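Local atomic coordinates of N-acetylmuramoyl-L-alanine amidase XlyA (Bacillus subtilis, PDB entry 3RDR), a protein that hydrolyses the amide link between N-acetylmuramoyl residues and L-amino acids in cell-wall glycopeptides, acting as an autolysin, here represented by its zinc-binding catalytic domain. Residues A[61-74]-A[107-119]. Numbering follows the deposited sequence.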
# COMPACT_ATOMS: atom_id res chain seq x y z
N PHE A 61 -2.93 -1.66 -2.57
CA PHE A 61 -2.11 -2.81 -2.93
C PHE A 61 -1.34 -3.44 -1.76
O PHE A 61 -0.77 -2.73 -0.92
CB PHE A 61 -1.06 -2.41 -3.97
CG PHE A 61 -1.61 -2.00 -5.31
CD1 PHE A 61 -2.06 -2.96 -6.21
CD2 PHE A 61 -1.61 -0.67 -5.69
CE1 PHE A 61 -2.48 -2.59 -7.49
CE2 PHE A 61 -2.03 -0.29 -6.97
CZ PHE A 61 -2.47 -1.25 -7.86
N THR A 62 -1.31 -4.76 -1.72
CA THR A 62 -0.52 -5.48 -0.72
C THR A 62 0.49 -6.25 -1.56
O THR A 62 0.13 -6.95 -2.51
CB THR A 62 -1.35 -6.45 0.12
OG1 THR A 62 -2.34 -5.71 0.86
CG2 THR A 62 -0.44 -7.18 1.12
N VAL A 63 1.77 -6.11 -1.21
CA VAL A 63 2.85 -6.75 -1.95
C VAL A 63 3.66 -7.74 -1.11
O VAL A 63 4.10 -7.41 -0.02
CB VAL A 63 3.85 -5.67 -2.47
CG1 VAL A 63 4.93 -6.33 -3.35
CG2 VAL A 63 3.11 -4.58 -3.23
N ASP A 64 3.83 -8.97 -1.60
CA ASP A 64 4.67 -9.94 -0.90
C ASP A 64 5.76 -10.35 -1.89
O ASP A 64 5.88 -9.76 -2.96
CB ASP A 64 3.89 -11.15 -0.35
CG ASP A 64 3.23 -11.99 -1.43
OD1 ASP A 64 3.84 -12.19 -2.49
OD2 ASP A 64 2.11 -12.47 -1.18
N ASP A 65 6.58 -11.34 -1.53
CA ASP A 65 7.67 -11.76 -2.41
C ASP A 65 7.26 -12.52 -3.66
O ASP A 65 8.07 -12.75 -4.55
CB ASP A 65 8.70 -12.59 -1.62
CG ASP A 65 8.16 -13.95 -1.19
OD1 ASP A 65 6.94 -14.20 -1.27
OD2 ASP A 65 8.98 -14.78 -0.75
N THR A 66 5.98 -12.88 -3.74
CA THR A 66 5.50 -13.64 -4.88
C THR A 66 4.54 -12.87 -5.78
O THR A 66 4.69 -12.88 -7.00
CB THR A 66 4.79 -14.92 -4.41
OG1 THR A 66 5.68 -15.67 -3.57
CG2 THR A 66 4.39 -15.79 -5.59
N GLU A 67 3.55 -12.21 -5.19
CA GLU A 67 2.57 -11.49 -5.99
C GLU A 67 2.04 -10.22 -5.33
O GLU A 67 2.46 -9.85 -4.24
CB GLU A 67 1.40 -12.42 -6.31
CG GLU A 67 0.89 -13.16 -5.10
CD GLU A 67 -0.05 -14.28 -5.46
OE1 GLU A 67 0.04 -14.77 -6.61
OE2 GLU A 67 -0.87 -14.67 -4.61
N ILE A 68 1.10 -9.58 -6.02
CA ILE A 68 0.48 -8.35 -5.57
C ILE A 68 -1.04 -8.47 -5.68
O ILE A 68 -1.55 -8.95 -6.69
CB ILE A 68 0.93 -7.15 -6.44
CG1 ILE A 68 2.44 -6.97 -6.36
CG2 ILE A 68 0.22 -5.88 -6.00
CD1 ILE A 68 2.99 -5.99 -7.37
N TYR A 69 -1.74 -8.05 -4.63
CA TYR A 69 -3.20 -8.08 -4.62
C TYR A 69 -3.71 -6.65 -4.54
O TYR A 69 -3.15 -5.83 -3.81
CB TYR A 69 -3.73 -8.87 -3.41
CG TYR A 69 -3.98 -10.34 -3.69
CD1 TYR A 69 -2.92 -11.24 -3.85
CD2 TYR A 69 -5.29 -10.83 -3.80
CE1 TYR A 69 -3.16 -12.59 -4.12
CE2 TYR A 69 -5.54 -12.17 -4.07
CZ TYR A 69 -4.47 -13.05 -4.23
OH TYR A 69 -4.71 -14.37 -4.50
N GLN A 70 -4.76 -6.35 -5.30
CA GLN A 70 -5.35 -5.01 -5.30
C GLN A 70 -6.73 -5.13 -4.64
O GLN A 70 -7.56 -5.92 -5.07
CB GLN A 70 -5.50 -4.48 -6.72
CG GLN A 70 -5.79 -2.98 -6.80
CD GLN A 70 -6.09 -2.53 -8.22
OE1 GLN A 70 -5.58 -3.09 -9.18
NE2 GLN A 70 -6.91 -1.49 -8.34
N HIS A 71 -6.95 -4.32 -3.61
CA HIS A 71 -8.19 -4.36 -2.85
C HIS A 71 -9.16 -3.25 -3.19
O HIS A 71 -10.34 -3.31 -2.83
CB HIS A 71 -7.85 -4.29 -1.36
CG HIS A 71 -6.64 -5.08 -0.97
ND1 HIS A 71 -6.64 -6.46 -0.90
CD2 HIS A 71 -5.38 -4.69 -0.67
CE1 HIS A 71 -5.44 -6.88 -0.56
NE2 HIS A 71 -4.65 -5.83 -0.42
N LEU A 72 -8.67 -2.23 -3.88
CA LEU A 72 -9.48 -1.07 -4.24
C LEU A 72 -9.12 -0.56 -5.62
O LEU A 72 -7.97 -0.69 -6.07
CB LEU A 72 -9.22 0.05 -3.23
CG LEU A 72 -10.07 0.42 -2.02
CD1 LEU A 72 -10.93 -0.72 -1.53
CD2 LEU A 72 -9.14 0.92 -0.93
N PRO A 73 -10.10 0.03 -6.34
CA PRO A 73 -9.81 0.56 -7.67
C PRO A 73 -9.02 1.85 -7.44
O PRO A 73 -9.21 2.51 -6.42
CB PRO A 73 -11.20 0.81 -8.26
CG PRO A 73 -12.02 1.13 -7.04
CD PRO A 73 -11.54 0.08 -6.06
N LEU A 74 -8.14 2.21 -8.37
CA LEU A 74 -7.33 3.41 -8.19
C LEU A 74 -8.06 4.75 -8.29
O LEU A 74 -7.45 5.81 -8.11
CB LEU A 74 -6.14 3.38 -9.16
CG LEU A 74 -5.27 2.13 -9.02
CD1 LEU A 74 -3.98 2.32 -9.80
CD2 LEU A 74 -4.97 1.84 -7.55
N LYS A 107 12.82 -9.38 -1.72
CA LYS A 107 12.11 -9.60 -2.97
C LYS A 107 10.72 -8.97 -2.96
O LYS A 107 10.13 -8.72 -4.01
CB LYS A 107 12.01 -11.10 -3.26
CG LYS A 107 11.34 -11.43 -4.58
CD LYS A 107 12.16 -12.45 -5.38
CE LYS A 107 12.25 -13.79 -4.67
NZ LYS A 107 13.06 -14.77 -5.46
N ALA A 108 10.18 -8.72 -1.77
CA ALA A 108 8.87 -8.09 -1.65
C ALA A 108 9.08 -6.61 -1.89
O ALA A 108 8.25 -5.93 -2.49
CB ALA A 108 8.30 -8.32 -0.25
N THR A 109 10.22 -6.11 -1.42
CA THR A 109 10.58 -4.71 -1.59
C THR A 109 10.83 -4.42 -3.06
O THR A 109 10.41 -3.38 -3.58
CB THR A 109 11.84 -4.37 -0.77
OG1 THR A 109 11.54 -4.46 0.62
CG2 THR A 109 12.32 -2.96 -1.09
N ALA A 110 11.50 -5.35 -3.73
CA ALA A 110 11.81 -5.20 -5.15
C ALA A 110 10.51 -5.17 -5.95
O ALA A 110 10.39 -4.40 -6.91
CB ALA A 110 12.68 -6.35 -5.62
N ASN A 111 9.56 -6.01 -5.57
CA ASN A 111 8.28 -6.05 -6.25
C ASN A 111 7.51 -4.76 -6.04
O ASN A 111 6.80 -4.29 -6.93
CB ASN A 111 7.44 -7.24 -5.76
CG ASN A 111 8.02 -8.58 -6.17
OD1 ASN A 111 8.72 -8.68 -7.18
ND2 ASN A 111 7.73 -9.62 -5.40
N ALA A 112 7.65 -4.18 -4.85
CA ALA A 112 6.98 -2.93 -4.51
C ALA A 112 7.58 -1.77 -5.29
O ALA A 112 6.86 -0.85 -5.70
CB ALA A 112 7.08 -2.67 -3.01
N GLN A 113 8.89 -1.80 -5.49
CA GLN A 113 9.57 -0.74 -6.23
C GLN A 113 9.13 -0.80 -7.69
O GLN A 113 8.96 0.23 -8.34
CB GLN A 113 11.09 -0.88 -6.11
CG GLN A 113 11.59 -0.61 -4.69
CD GLN A 113 13.06 -0.93 -4.50
OE1 GLN A 113 13.52 -2.01 -4.83
NE2 GLN A 113 13.80 0.02 -3.94
N TRP A 114 8.94 -2.01 -8.21
CA TRP A 114 8.48 -2.17 -9.58
C TRP A 114 7.07 -1.59 -9.71
O TRP A 114 6.78 -0.84 -10.64
CB TRP A 114 8.45 -3.65 -9.98
CG TRP A 114 7.66 -3.87 -11.23
CD1 TRP A 114 8.06 -3.61 -12.52
CD2 TRP A 114 6.29 -4.30 -11.32
NE1 TRP A 114 7.02 -3.84 -13.39
CE2 TRP A 114 5.93 -4.27 -12.69
CE3 TRP A 114 5.34 -4.71 -10.37
CZ2 TRP A 114 4.65 -4.63 -13.13
CZ3 TRP A 114 4.07 -5.06 -10.82
CH2 TRP A 114 3.74 -5.02 -12.18
N LEU A 115 6.21 -1.94 -8.76
CA LEU A 115 4.83 -1.45 -8.75
C LEU A 115 4.81 0.08 -8.69
O LEU A 115 4.09 0.73 -9.45
CB LEU A 115 4.07 -2.02 -7.55
CG LEU A 115 2.67 -1.47 -7.27
CD1 LEU A 115 1.75 -1.76 -8.45
CD2 LEU A 115 2.11 -2.10 -5.99
N ILE A 116 5.60 0.65 -7.79
CA ILE A 116 5.65 2.09 -7.63
C ILE A 116 6.12 2.79 -8.91
O ILE A 116 5.58 3.83 -9.28
CB ILE A 116 6.55 2.48 -6.45
CG1 ILE A 116 5.89 2.00 -5.14
CG2 ILE A 116 6.77 3.98 -6.41
CD1 ILE A 116 6.76 2.15 -3.92
N LYS A 117 7.12 2.23 -9.57
CA LYS A 117 7.63 2.82 -10.81
C LYS A 117 6.51 2.84 -11.85
O LYS A 117 6.32 3.83 -12.56
CB LYS A 117 8.80 2.01 -11.37
CG LYS A 117 9.22 2.44 -12.77
CD LYS A 117 9.64 1.25 -13.62
CE LYS A 117 11.09 0.85 -13.36
NZ LYS A 117 12.05 1.82 -13.94
N THR A 118 5.78 1.74 -11.95
CA THR A 118 4.68 1.60 -12.89
C THR A 118 3.57 2.60 -12.59
O THR A 118 3.00 3.21 -13.50
CB THR A 118 4.10 0.18 -12.85
OG1 THR A 118 5.15 -0.77 -13.07
CG2 THR A 118 3.03 0.01 -13.92
N LEU A 119 3.25 2.76 -11.31
CA LEU A 119 2.21 3.69 -10.87
C LEU A 119 2.60 5.14 -11.17
O LEU A 119 1.76 5.94 -11.61
CB LEU A 119 1.96 3.52 -9.37
CG LEU A 119 0.72 2.76 -8.87
CD1 LEU A 119 0.24 1.74 -9.88
CD2 LEU A 119 1.07 2.10 -7.53
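Strand 61-63 and helix 107-119 run roughly antiparallel, their axes at 145° and 9.0 Å at closest approach. Strand 68-70, the hairpin's other arm, lies farther off. The backbones come nearest at the turn, where Asp65 CA is 3.9 Å from Ala108 CA. The methyl of Ala108 rests on the Asp64-Asp65 peptide. Asn111 ND2 donates to Asp64 O at 3.1 Å (N-H...O 165°). ND2 lies in the Asp64 carbonyl plane, on a lone pair of O, which lies in the Asn111 amide plane. Asp64 OD1 accepts from Thr66 N, an Asx turn, and from Glu67 N, an Asx motif. Asp65 OD2 accepts a hydrogen bond from Asp104 N. In this T7 lysozyme-like amidase fold, the helix packs on one face of the mixed central sheet, and Ile97 of strand 92-97 touches Ala108 and Ala112. With chi1 at -175°, Val63 turns CG1 toward the helix backbone, 3.6 Å from Asn111 CB, and CG2 onto Leu115 CD2. Leu115 CD2 makes a CH-pi contact, 4.2 Å from the Phe61 ring centroid, and Leu115 CD1 lies over the same face. Leu119 CD2 lies 4.0 Å from Phe61 CE2. Ile68 CD1 lies at the Trp114 ring edge, near its plane, 3.7 Å from CZ3.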